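Local coordinates for MsStt7d protein (Micromonas, PDB 4IX3) that probably acts as an ATP-dependent protein kinase, a homolog of the state transition kinase Stt7, of which this chain is the magnesium-binding catalytic domain, at residues V69-A82 and K185-L198. Numbering follows the deposited sequence.
Sequences VNYHVHANAKGTCA and KLIDLGAAALCLPL. With MG (magnesium ion), chain E.
His72 and Leu194 both send CG anti to the backbone N (chi1 -172° and -180°), and with Leu194 chi2 at 59° these torsions lay its CD1 over a face of the imidazole. Leu194 CD1 stands 4.0 Å from the His72 ring centroid, a CH-pi contact in which the side chains cross at about a right angle. His72 ND1 and Leu198 O share a bridging water, while His72 NE2 hydrogen-bonds to Cys162 O.

Leu189 is the centre of the next patch: its CD1 reaches Asn70 OD1 at 3.6 Å and Val73 CG2 at 4.0 Å. Val69 CG1 is turned to the same segment and meets Ala192 CB at 4.0 Å. The amide of Asn70 is fixed at both ends, OD1 accepting from Trp111 NE1, and ND2 donating to Glu66 O and to a water 3.0 Å from it. That water also accepts from Leu189 N, tying the side chain of helix residue Asn70 to the backbone of Leu189. An alanine in place of Asn70 would probably break this water bridge, deprive Trp111 NE1 of this acceptor and open a gap beside Leu189 CD1.

Beyond the helix, backbones take over. Cys81 and Leu186 form a single beta bridge: Leu186 N donates to Thr80 O at 3.0 Å, and Ala82 N to Leu186 O at 2.8 Å. The extended Lys185 chain passes Gly79 O and Cys81 O to salt bridges with Glu114 and Asp180.

Asp188 OD2 binds magnesium, which Asp168 also coordinates, whereas OD1 accepts from Gly190 N in an Asx turn. Asp188, Leu189 and Gly190 are the DLG form of the kinase DFG motif, its leucine packed against helix 59-76, the equivalent of helix C, consistent with the regulatory spine of the canonical protein kinase fold.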
loop_
_atom_site.group_PDB
_atom_site.type_symbol
_atom_site.label_atom_id
_atom_site.label_comp_id
_atom_site.label_asym_id
_atom_site.label_seq_id
_atom_site.Cartn_x
_atom_site.Cartn_y
_atom_site.Cartn_z
ATOM N N VAL B 69 -8.189 -10.408 -14.385
ATOM C CA VAL B 69 -9.276 -9.458 -14.720
ATOM C C VAL B 69 -8.842 -8.657 -15.946
ATOM O O VAL B 69 -9.688 -8.374 -16.818
ATOM C CB VAL B 69 -9.641 -8.553 -13.510
ATOM C CG1 VAL B 69 -10.617 -7.453 -13.932
ATOM C CG2 VAL B 69 -10.181 -9.391 -12.359
ATOM N N ASN B 70 -7.571 -8.272 -16.084
ATOM C CA ASN B 70 -7.121 -7.582 -17.302
ATOM C C ASN B 70 -7.263 -8.442 -18.542
ATOM O O ASN B 70 -7.679 -7.931 -19.567
ATOM C CB ASN B 70 -5.678 -7.109 -17.184
ATOM C CG ASN B 70 -5.585 -5.703 -16.619
ATOM O OD1 ASN B 70 -5.683 -4.733 -17.369
ATOM N ND2 ASN B 70 -5.394 -5.586 -15.304
ATOM N N TYR B 71 -7.020 -9.740 -18.443
ATOM C CA TYR B 71 -7.259 -10.590 -19.615
ATOM C C TYR B 71 -8.745 -10.615 -19.925
ATOM O O TYR B 71 -9.145 -10.589 -21.094
ATOM C CB TYR B 71 -6.736 -12.016 -19.381
ATOM C CG TYR B 71 -5.251 -12.154 -19.627
ATOM C CD1 TYR B 71 -4.749 -12.175 -20.926
ATOM C CD2 TYR B 71 -4.357 -12.364 -18.585
ATOM C CE1 TYR B 71 -3.390 -12.349 -21.217
ATOM C CE2 TYR B 71 -3.003 -12.580 -18.855
ATOM C CZ TYR B 71 -2.512 -12.530 -20.145
ATOM O OH TYR B 71 -1.167 -12.707 -20.386
ATOM N N HIS B 72 -9.593 -10.710 -18.902
ATOM C CA HIS B 72 -11.047 -10.703 -19.128
ATOM C C HIS B 72 -11.499 -9.428 -19.823
ATOM O O HIS B 72 -12.338 -9.487 -20.742
ATOM C CB HIS B 72 -11.784 -10.891 -17.798
ATOM C CG HIS B 72 -13.259 -11.096 -17.937
ATOM N ND1 HIS B 72 -13.800 -12.258 -18.376
ATOM C CD2 HIS B 72 -14.309 -10.231 -17.656
ATOM C CE1 HIS B 72 -15.140 -12.127 -18.383
ATOM N NE2 HIS B 72 -15.449 -10.893 -17.914
ATOM N N VAL B 73 -11.027 -8.294 -19.326
ATOM C CA VAL B 73 -11.398 -6.983 -19.905
ATOM C C VAL B 73 -10.864 -6.812 -21.323
ATOM O O VAL B 73 -11.554 -6.263 -22.197
ATOM C CB VAL B 73 -10.932 -5.830 -18.997
ATOM C CG1 VAL B 73 -11.080 -4.466 -19.679
ATOM C CG2 VAL B 73 -11.764 -5.865 -17.723
ATOM N N HIS B 74 -9.664 -7.315 -21.579
ATOM C CA HIS B 74 -9.107 -7.239 -22.912
ATOM C C HIS B 74 -9.971 -8.055 -23.891
ATOM O O HIS B 74 -10.209 -7.625 -25.028
ATOM C CB HIS B 74 -7.695 -7.801 -22.908
ATOM C CG HIS B 74 -7.070 -7.772 -24.270
ATOM N ND1 HIS B 74 -6.374 -6.716 -24.726
ATOM C CD2 HIS B 74 -7.105 -8.709 -25.298
ATOM C CE1 HIS B 74 -5.921 -6.985 -25.963
ATOM N NE2 HIS B 74 -6.363 -8.208 -26.310
ATOM N N ALA B 75 -10.501 -9.202 -23.459
ATOM C CA ALA B 75 -11.336 -10.029 -24.305
ATOM C C ALA B 75 -12.729 -9.463 -24.500
ATOM O O ALA B 75 -13.296 -9.701 -25.573
ATOM C CB ALA B 75 -11.411 -11.439 -23.738
ATOM N N ASN B 76 -13.273 -8.785 -23.482
ATOM C CA ASN B 76 -14.712 -8.491 -23.409
ATOM C C ASN B 76 -15.130 -7.022 -23.394
ATOM O O ASN B 76 -16.308 -6.718 -23.645
ATOM C CB ASN B 76 -15.351 -9.200 -22.220
ATOM C CG ASN B 76 -15.312 -10.700 -22.385
ATOM O OD1 ASN B 76 -14.530 -11.439 -21.734
ATOM N ND2 ASN B 76 -16.118 -11.164 -23.309
ATOM N N ALA B 77 -14.193 -6.132 -23.080
ATOM C CA ALA B 77 -14.490 -4.707 -22.982
ATOM C C ALA B 77 -13.307 -3.856 -23.434
ATOM O O ALA B 77 -12.763 -3.066 -22.663
ATOM C CB ALA B 77 -14.891 -4.347 -21.559
ATOM N N LYS B 78 -12.917 -4.027 -24.692
ATOM C CA LYS B 78 -11.797 -3.265 -25.285
ATOM C C LYS B 78 -12.115 -1.777 -25.320
ATOM O O LYS B 78 -13.247 -1.410 -25.665
ATOM C CB LYS B 78 -11.514 -3.735 -26.712
ATOM C CG LYS B 78 -10.781 -5.069 -26.756
ATOM C CD LYS B 78 -10.229 -5.291 -28.159
ATOM C CE LYS B 78 -9.261 -6.471 -28.187
ATOM N NZ LYS B 78 -10.022 -7.700 -27.840
ATOM N N GLY B 79 -11.130 -0.946 -24.989
ATOM C CA GLY B 79 -11.242 0.505 -25.010
ATOM C C GLY B 79 -11.802 1.095 -23.738
ATOM O O GLY B 79 -11.718 2.333 -23.605
ATOM N N THR B 80 -12.310 0.276 -22.809
ATOM C CA THR B 80 -12.760 0.842 -21.523
ATOM C C THR B 80 -11.575 1.259 -20.655
ATOM O O THR B 80 -11.689 2.250 -19.916
ATOM C CB THR B 80 -13.667 -0.108 -20.746
ATOM O OG1 THR B 80 -12.984 -1.331 -20.456
ATOM C CG2 THR B 80 -14.975 -0.375 -21.504
ATOM N N CYS B 81 -10.508 0.453 -20.702
ATOM C CA CYS B 81 -9.358 0.633 -19.818
ATOM C C CYS B 81 -8.066 0.739 -20.610
ATOM O O CYS B 81 -8.059 0.399 -21.821
ATOM C CB CYS B 81 -9.295 -0.571 -18.893
ATOM S SG CYS B 81 -10.714 -0.830 -17.824
ATOM N N ALA B 82 -6.961 1.150 -19.996
ATOM C CA ALA B 82 -5.675 1.129 -20.668
ATOM C C ALA B 82 -5.414 -0.240 -21.317
ATOM O O ALA B 82 -5.671 -1.317 -20.718
ATOM C CB ALA B 82 -4.553 1.414 -19.697
ATOM N N LYS B 185 -10.089 6.809 -20.623
ATOM C CA LYS B 185 -9.906 5.387 -20.301
ATOM C C LYS B 185 -9.634 5.223 -18.795
ATOM O O LYS B 185 -8.936 6.050 -18.199
ATOM C CB LYS B 185 -8.758 4.772 -21.113
ATOM C CG LYS B 185 -9.023 4.740 -22.649
ATOM C CD LYS B 185 -7.874 4.105 -23.388
ATOM C CE LYS B 185 -8.171 4.054 -24.883
ATOM N NZ LYS B 185 -7.047 3.369 -25.605
ATOM N N LEU B 186 -10.162 4.153 -18.241
ATOM C CA LEU B 186 -9.850 3.756 -16.842
ATOM C C LEU B 186 -8.473 3.105 -16.789
ATOM O O LEU B 186 -8.092 2.378 -17.708
ATOM C CB LEU B 186 -10.904 2.790 -16.330
ATOM C CG LEU B 186 -12.233 3.520 -15.981
ATOM C CD1 LEU B 186 -13.395 2.556 -16.050
ATOM C CD2 LEU B 186 -12.197 4.140 -14.600
ATOM N N ILE B 187 -7.785 3.278 -15.675
ATOM C CA ILE B 187 -6.671 2.415 -15.351
ATOM C C ILE B 187 -6.989 1.710 -14.034
ATOM O O ILE B 187 -7.960 2.048 -13.332
ATOM C CB ILE B 187 -5.349 3.161 -15.204
ATOM C CG1 ILE B 187 -5.422 4.241 -14.119
ATOM C CG2 ILE B 187 -4.944 3.771 -16.551
ATOM C CD1 ILE B 187 -4.044 4.634 -13.578
ATOM N N ASP B 188 -6.126 0.747 -13.678
ATOM C CA ASP B 188 -6.020 0.212 -12.323
ATOM C C ASP B 188 -7.195 -0.707 -11.962
ATOM O O ASP B 188 -8.129 -0.324 -11.212
ATOM C CB ASP B 188 -5.829 1.313 -11.280
ATOM C CG ASP B 188 -5.792 0.725 -9.884
ATOM O OD1 ASP B 188 -5.397 -0.473 -9.735
ATOM O OD2 ASP B 188 -6.267 1.462 -8.937
ATOM N N LEU B 189 -7.137 -1.940 -12.465
ATOM C CA LEU B 189 -8.064 -2.973 -12.098
ATOM C C LEU B 189 -7.524 -3.785 -10.906
ATOM O O LEU B 189 -7.989 -4.895 -10.626
ATOM C CB LEU B 189 -8.321 -3.905 -13.294
ATOM C CG LEU B 189 -9.070 -3.252 -14.449
ATOM C CD1 LEU B 189 -8.838 -3.982 -15.759
ATOM C CD2 LEU B 189 -10.547 -2.999 -14.176
ATOM N N GLY B 190 -6.662 -3.158 -10.099
ATOM C CA GLY B 190 -6.044 -3.883 -8.972
ATOM C C GLY B 190 -7.001 -4.277 -7.856
ATOM O O GLY B 190 -6.770 -5.227 -7.117
ATOM N N ALA B 191 -8.121 -3.564 -7.729
ATOM C CA ALA B 191 -9.148 -3.933 -6.762
ATOM C C ALA B 191 -10.413 -4.465 -7.413
ATOM O O ALA B 191 -11.411 -4.722 -6.751
ATOM C CB ALA B 191 -9.510 -2.749 -5.874
ATOM N N ALA B 192 -10.372 -4.642 -8.732
ATOM C CA ALA B 192 -11.556 -5.017 -9.435
ATOM C C ALA B 192 -11.991 -6.444 -9.111
ATOM O O ALA B 192 -11.169 -7.344 -8.811
ATOM C CB ALA B 192 -11.318 -4.883 -10.925
ATOM N N ALA B 193 -13.289 -6.664 -9.201
ATOM C CA ALA B 193 -13.883 -7.978 -8.975
ATOM C C ALA B 193 -14.525 -8.515 -10.238
ATOM O O ALA B 193 -15.193 -7.763 -10.961
ATOM C CB ALA B 193 -14.905 -7.981 -7.835
ATOM N N LEU B 194 -14.279 -9.783 -10.541
ATOM C CA LEU B 194 -15.140 -10.509 -11.489
ATOM C C LEU B 194 -16.276 -11.228 -10.751
ATOM O O LEU B 194 -16.020 -12.077 -9.887
ATOM C CB LEU B 194 -14.316 -11.489 -12.357
ATOM C CG LEU B 194 -15.141 -12.282 -13.370
ATOM C CD1 LEU B 194 -15.886 -11.377 -14.340
ATOM C CD2 LEU B 194 -14.226 -13.270 -14.095
ATOM N N CYS B 195 -17.496 -10.724 -10.939
ATOM C CA CYS B 195 -18.584 -11.053 -10.019
ATOM C C CYS B 195 -19.505 -12.121 -10.548
ATOM O O CYS B 195 -20.492 -12.444 -9.901
ATOM C CB CYS B 195 -19.415 -9.794 -9.777
ATOM S SG CYS B 195 -18.455 -8.463 -9.063
ATOM N N LEU B 196 -19.230 -12.631 -11.744
ATOM C CA LEU B 196 -19.990 -13.738 -12.270
ATOM C C LEU B 196 -19.030 -14.889 -12.546
ATOM O O LEU B 196 -17.827 -14.668 -12.740
ATOM C CB LEU B 196 -20.719 -13.308 -13.553
ATOM C CG LEU B 196 -21.756 -12.202 -13.360
ATOM C CD1 LEU B 196 -22.153 -11.675 -14.725
ATOM C CD2 LEU B 196 -22.958 -12.649 -12.541
ATOM N N PRO B 197 -19.563 -16.115 -12.556
ATOM C CA PRO B 197 -18.670 -17.254 -12.731
ATOM C C PRO B 197 -18.331 -17.444 -14.210
ATOM O O PRO B 197 -18.943 -18.246 -14.900
ATOM C CB PRO B 197 -19.481 -18.430 -12.178
ATOM C CG PRO B 197 -20.916 -18.018 -12.306
ATOM C CD PRO B 197 -20.974 -16.525 -12.425
ATOM N N LEU B 198 -17.347 -16.702 -14.695
ATOM C CA LEU B 198 -17.035 -16.696 -16.119
ATOM C C LEU B 198 -15.560 -17.029 -16.319
ATOM O O LEU B 198 -14.824 -16.212 -16.877
ATOM C CB LEU B 198 -17.347 -15.318 -16.704
ATOM C CG LEU B 198 -18.770 -14.793 -16.504
ATOM C CD1 LEU B 198 -18.908 -13.365 -17.009
ATOM C CD2 LEU B 198 -19.777 -15.702 -17.203
HETATM MG MG MG E . -6.311 1.426 -6.869
HETATM O O HOH W 1 -5.005 -2.865 -14.107
HETATM O O HOH W 2 -12.923 -14.811 -17.985
HETATM O O HOH W 3 -7.606 0.610 -24.575
HETATM O O HOH W 4 -7.511 -0.261 -6.903
HETATM O O HOH W 5 -4.644 0.112 -7.109
HETATM O O HOH W 6 -5.022 2.967 -6.919
HETATM O O HOH W 7 -6.192 1.291 -4.876
#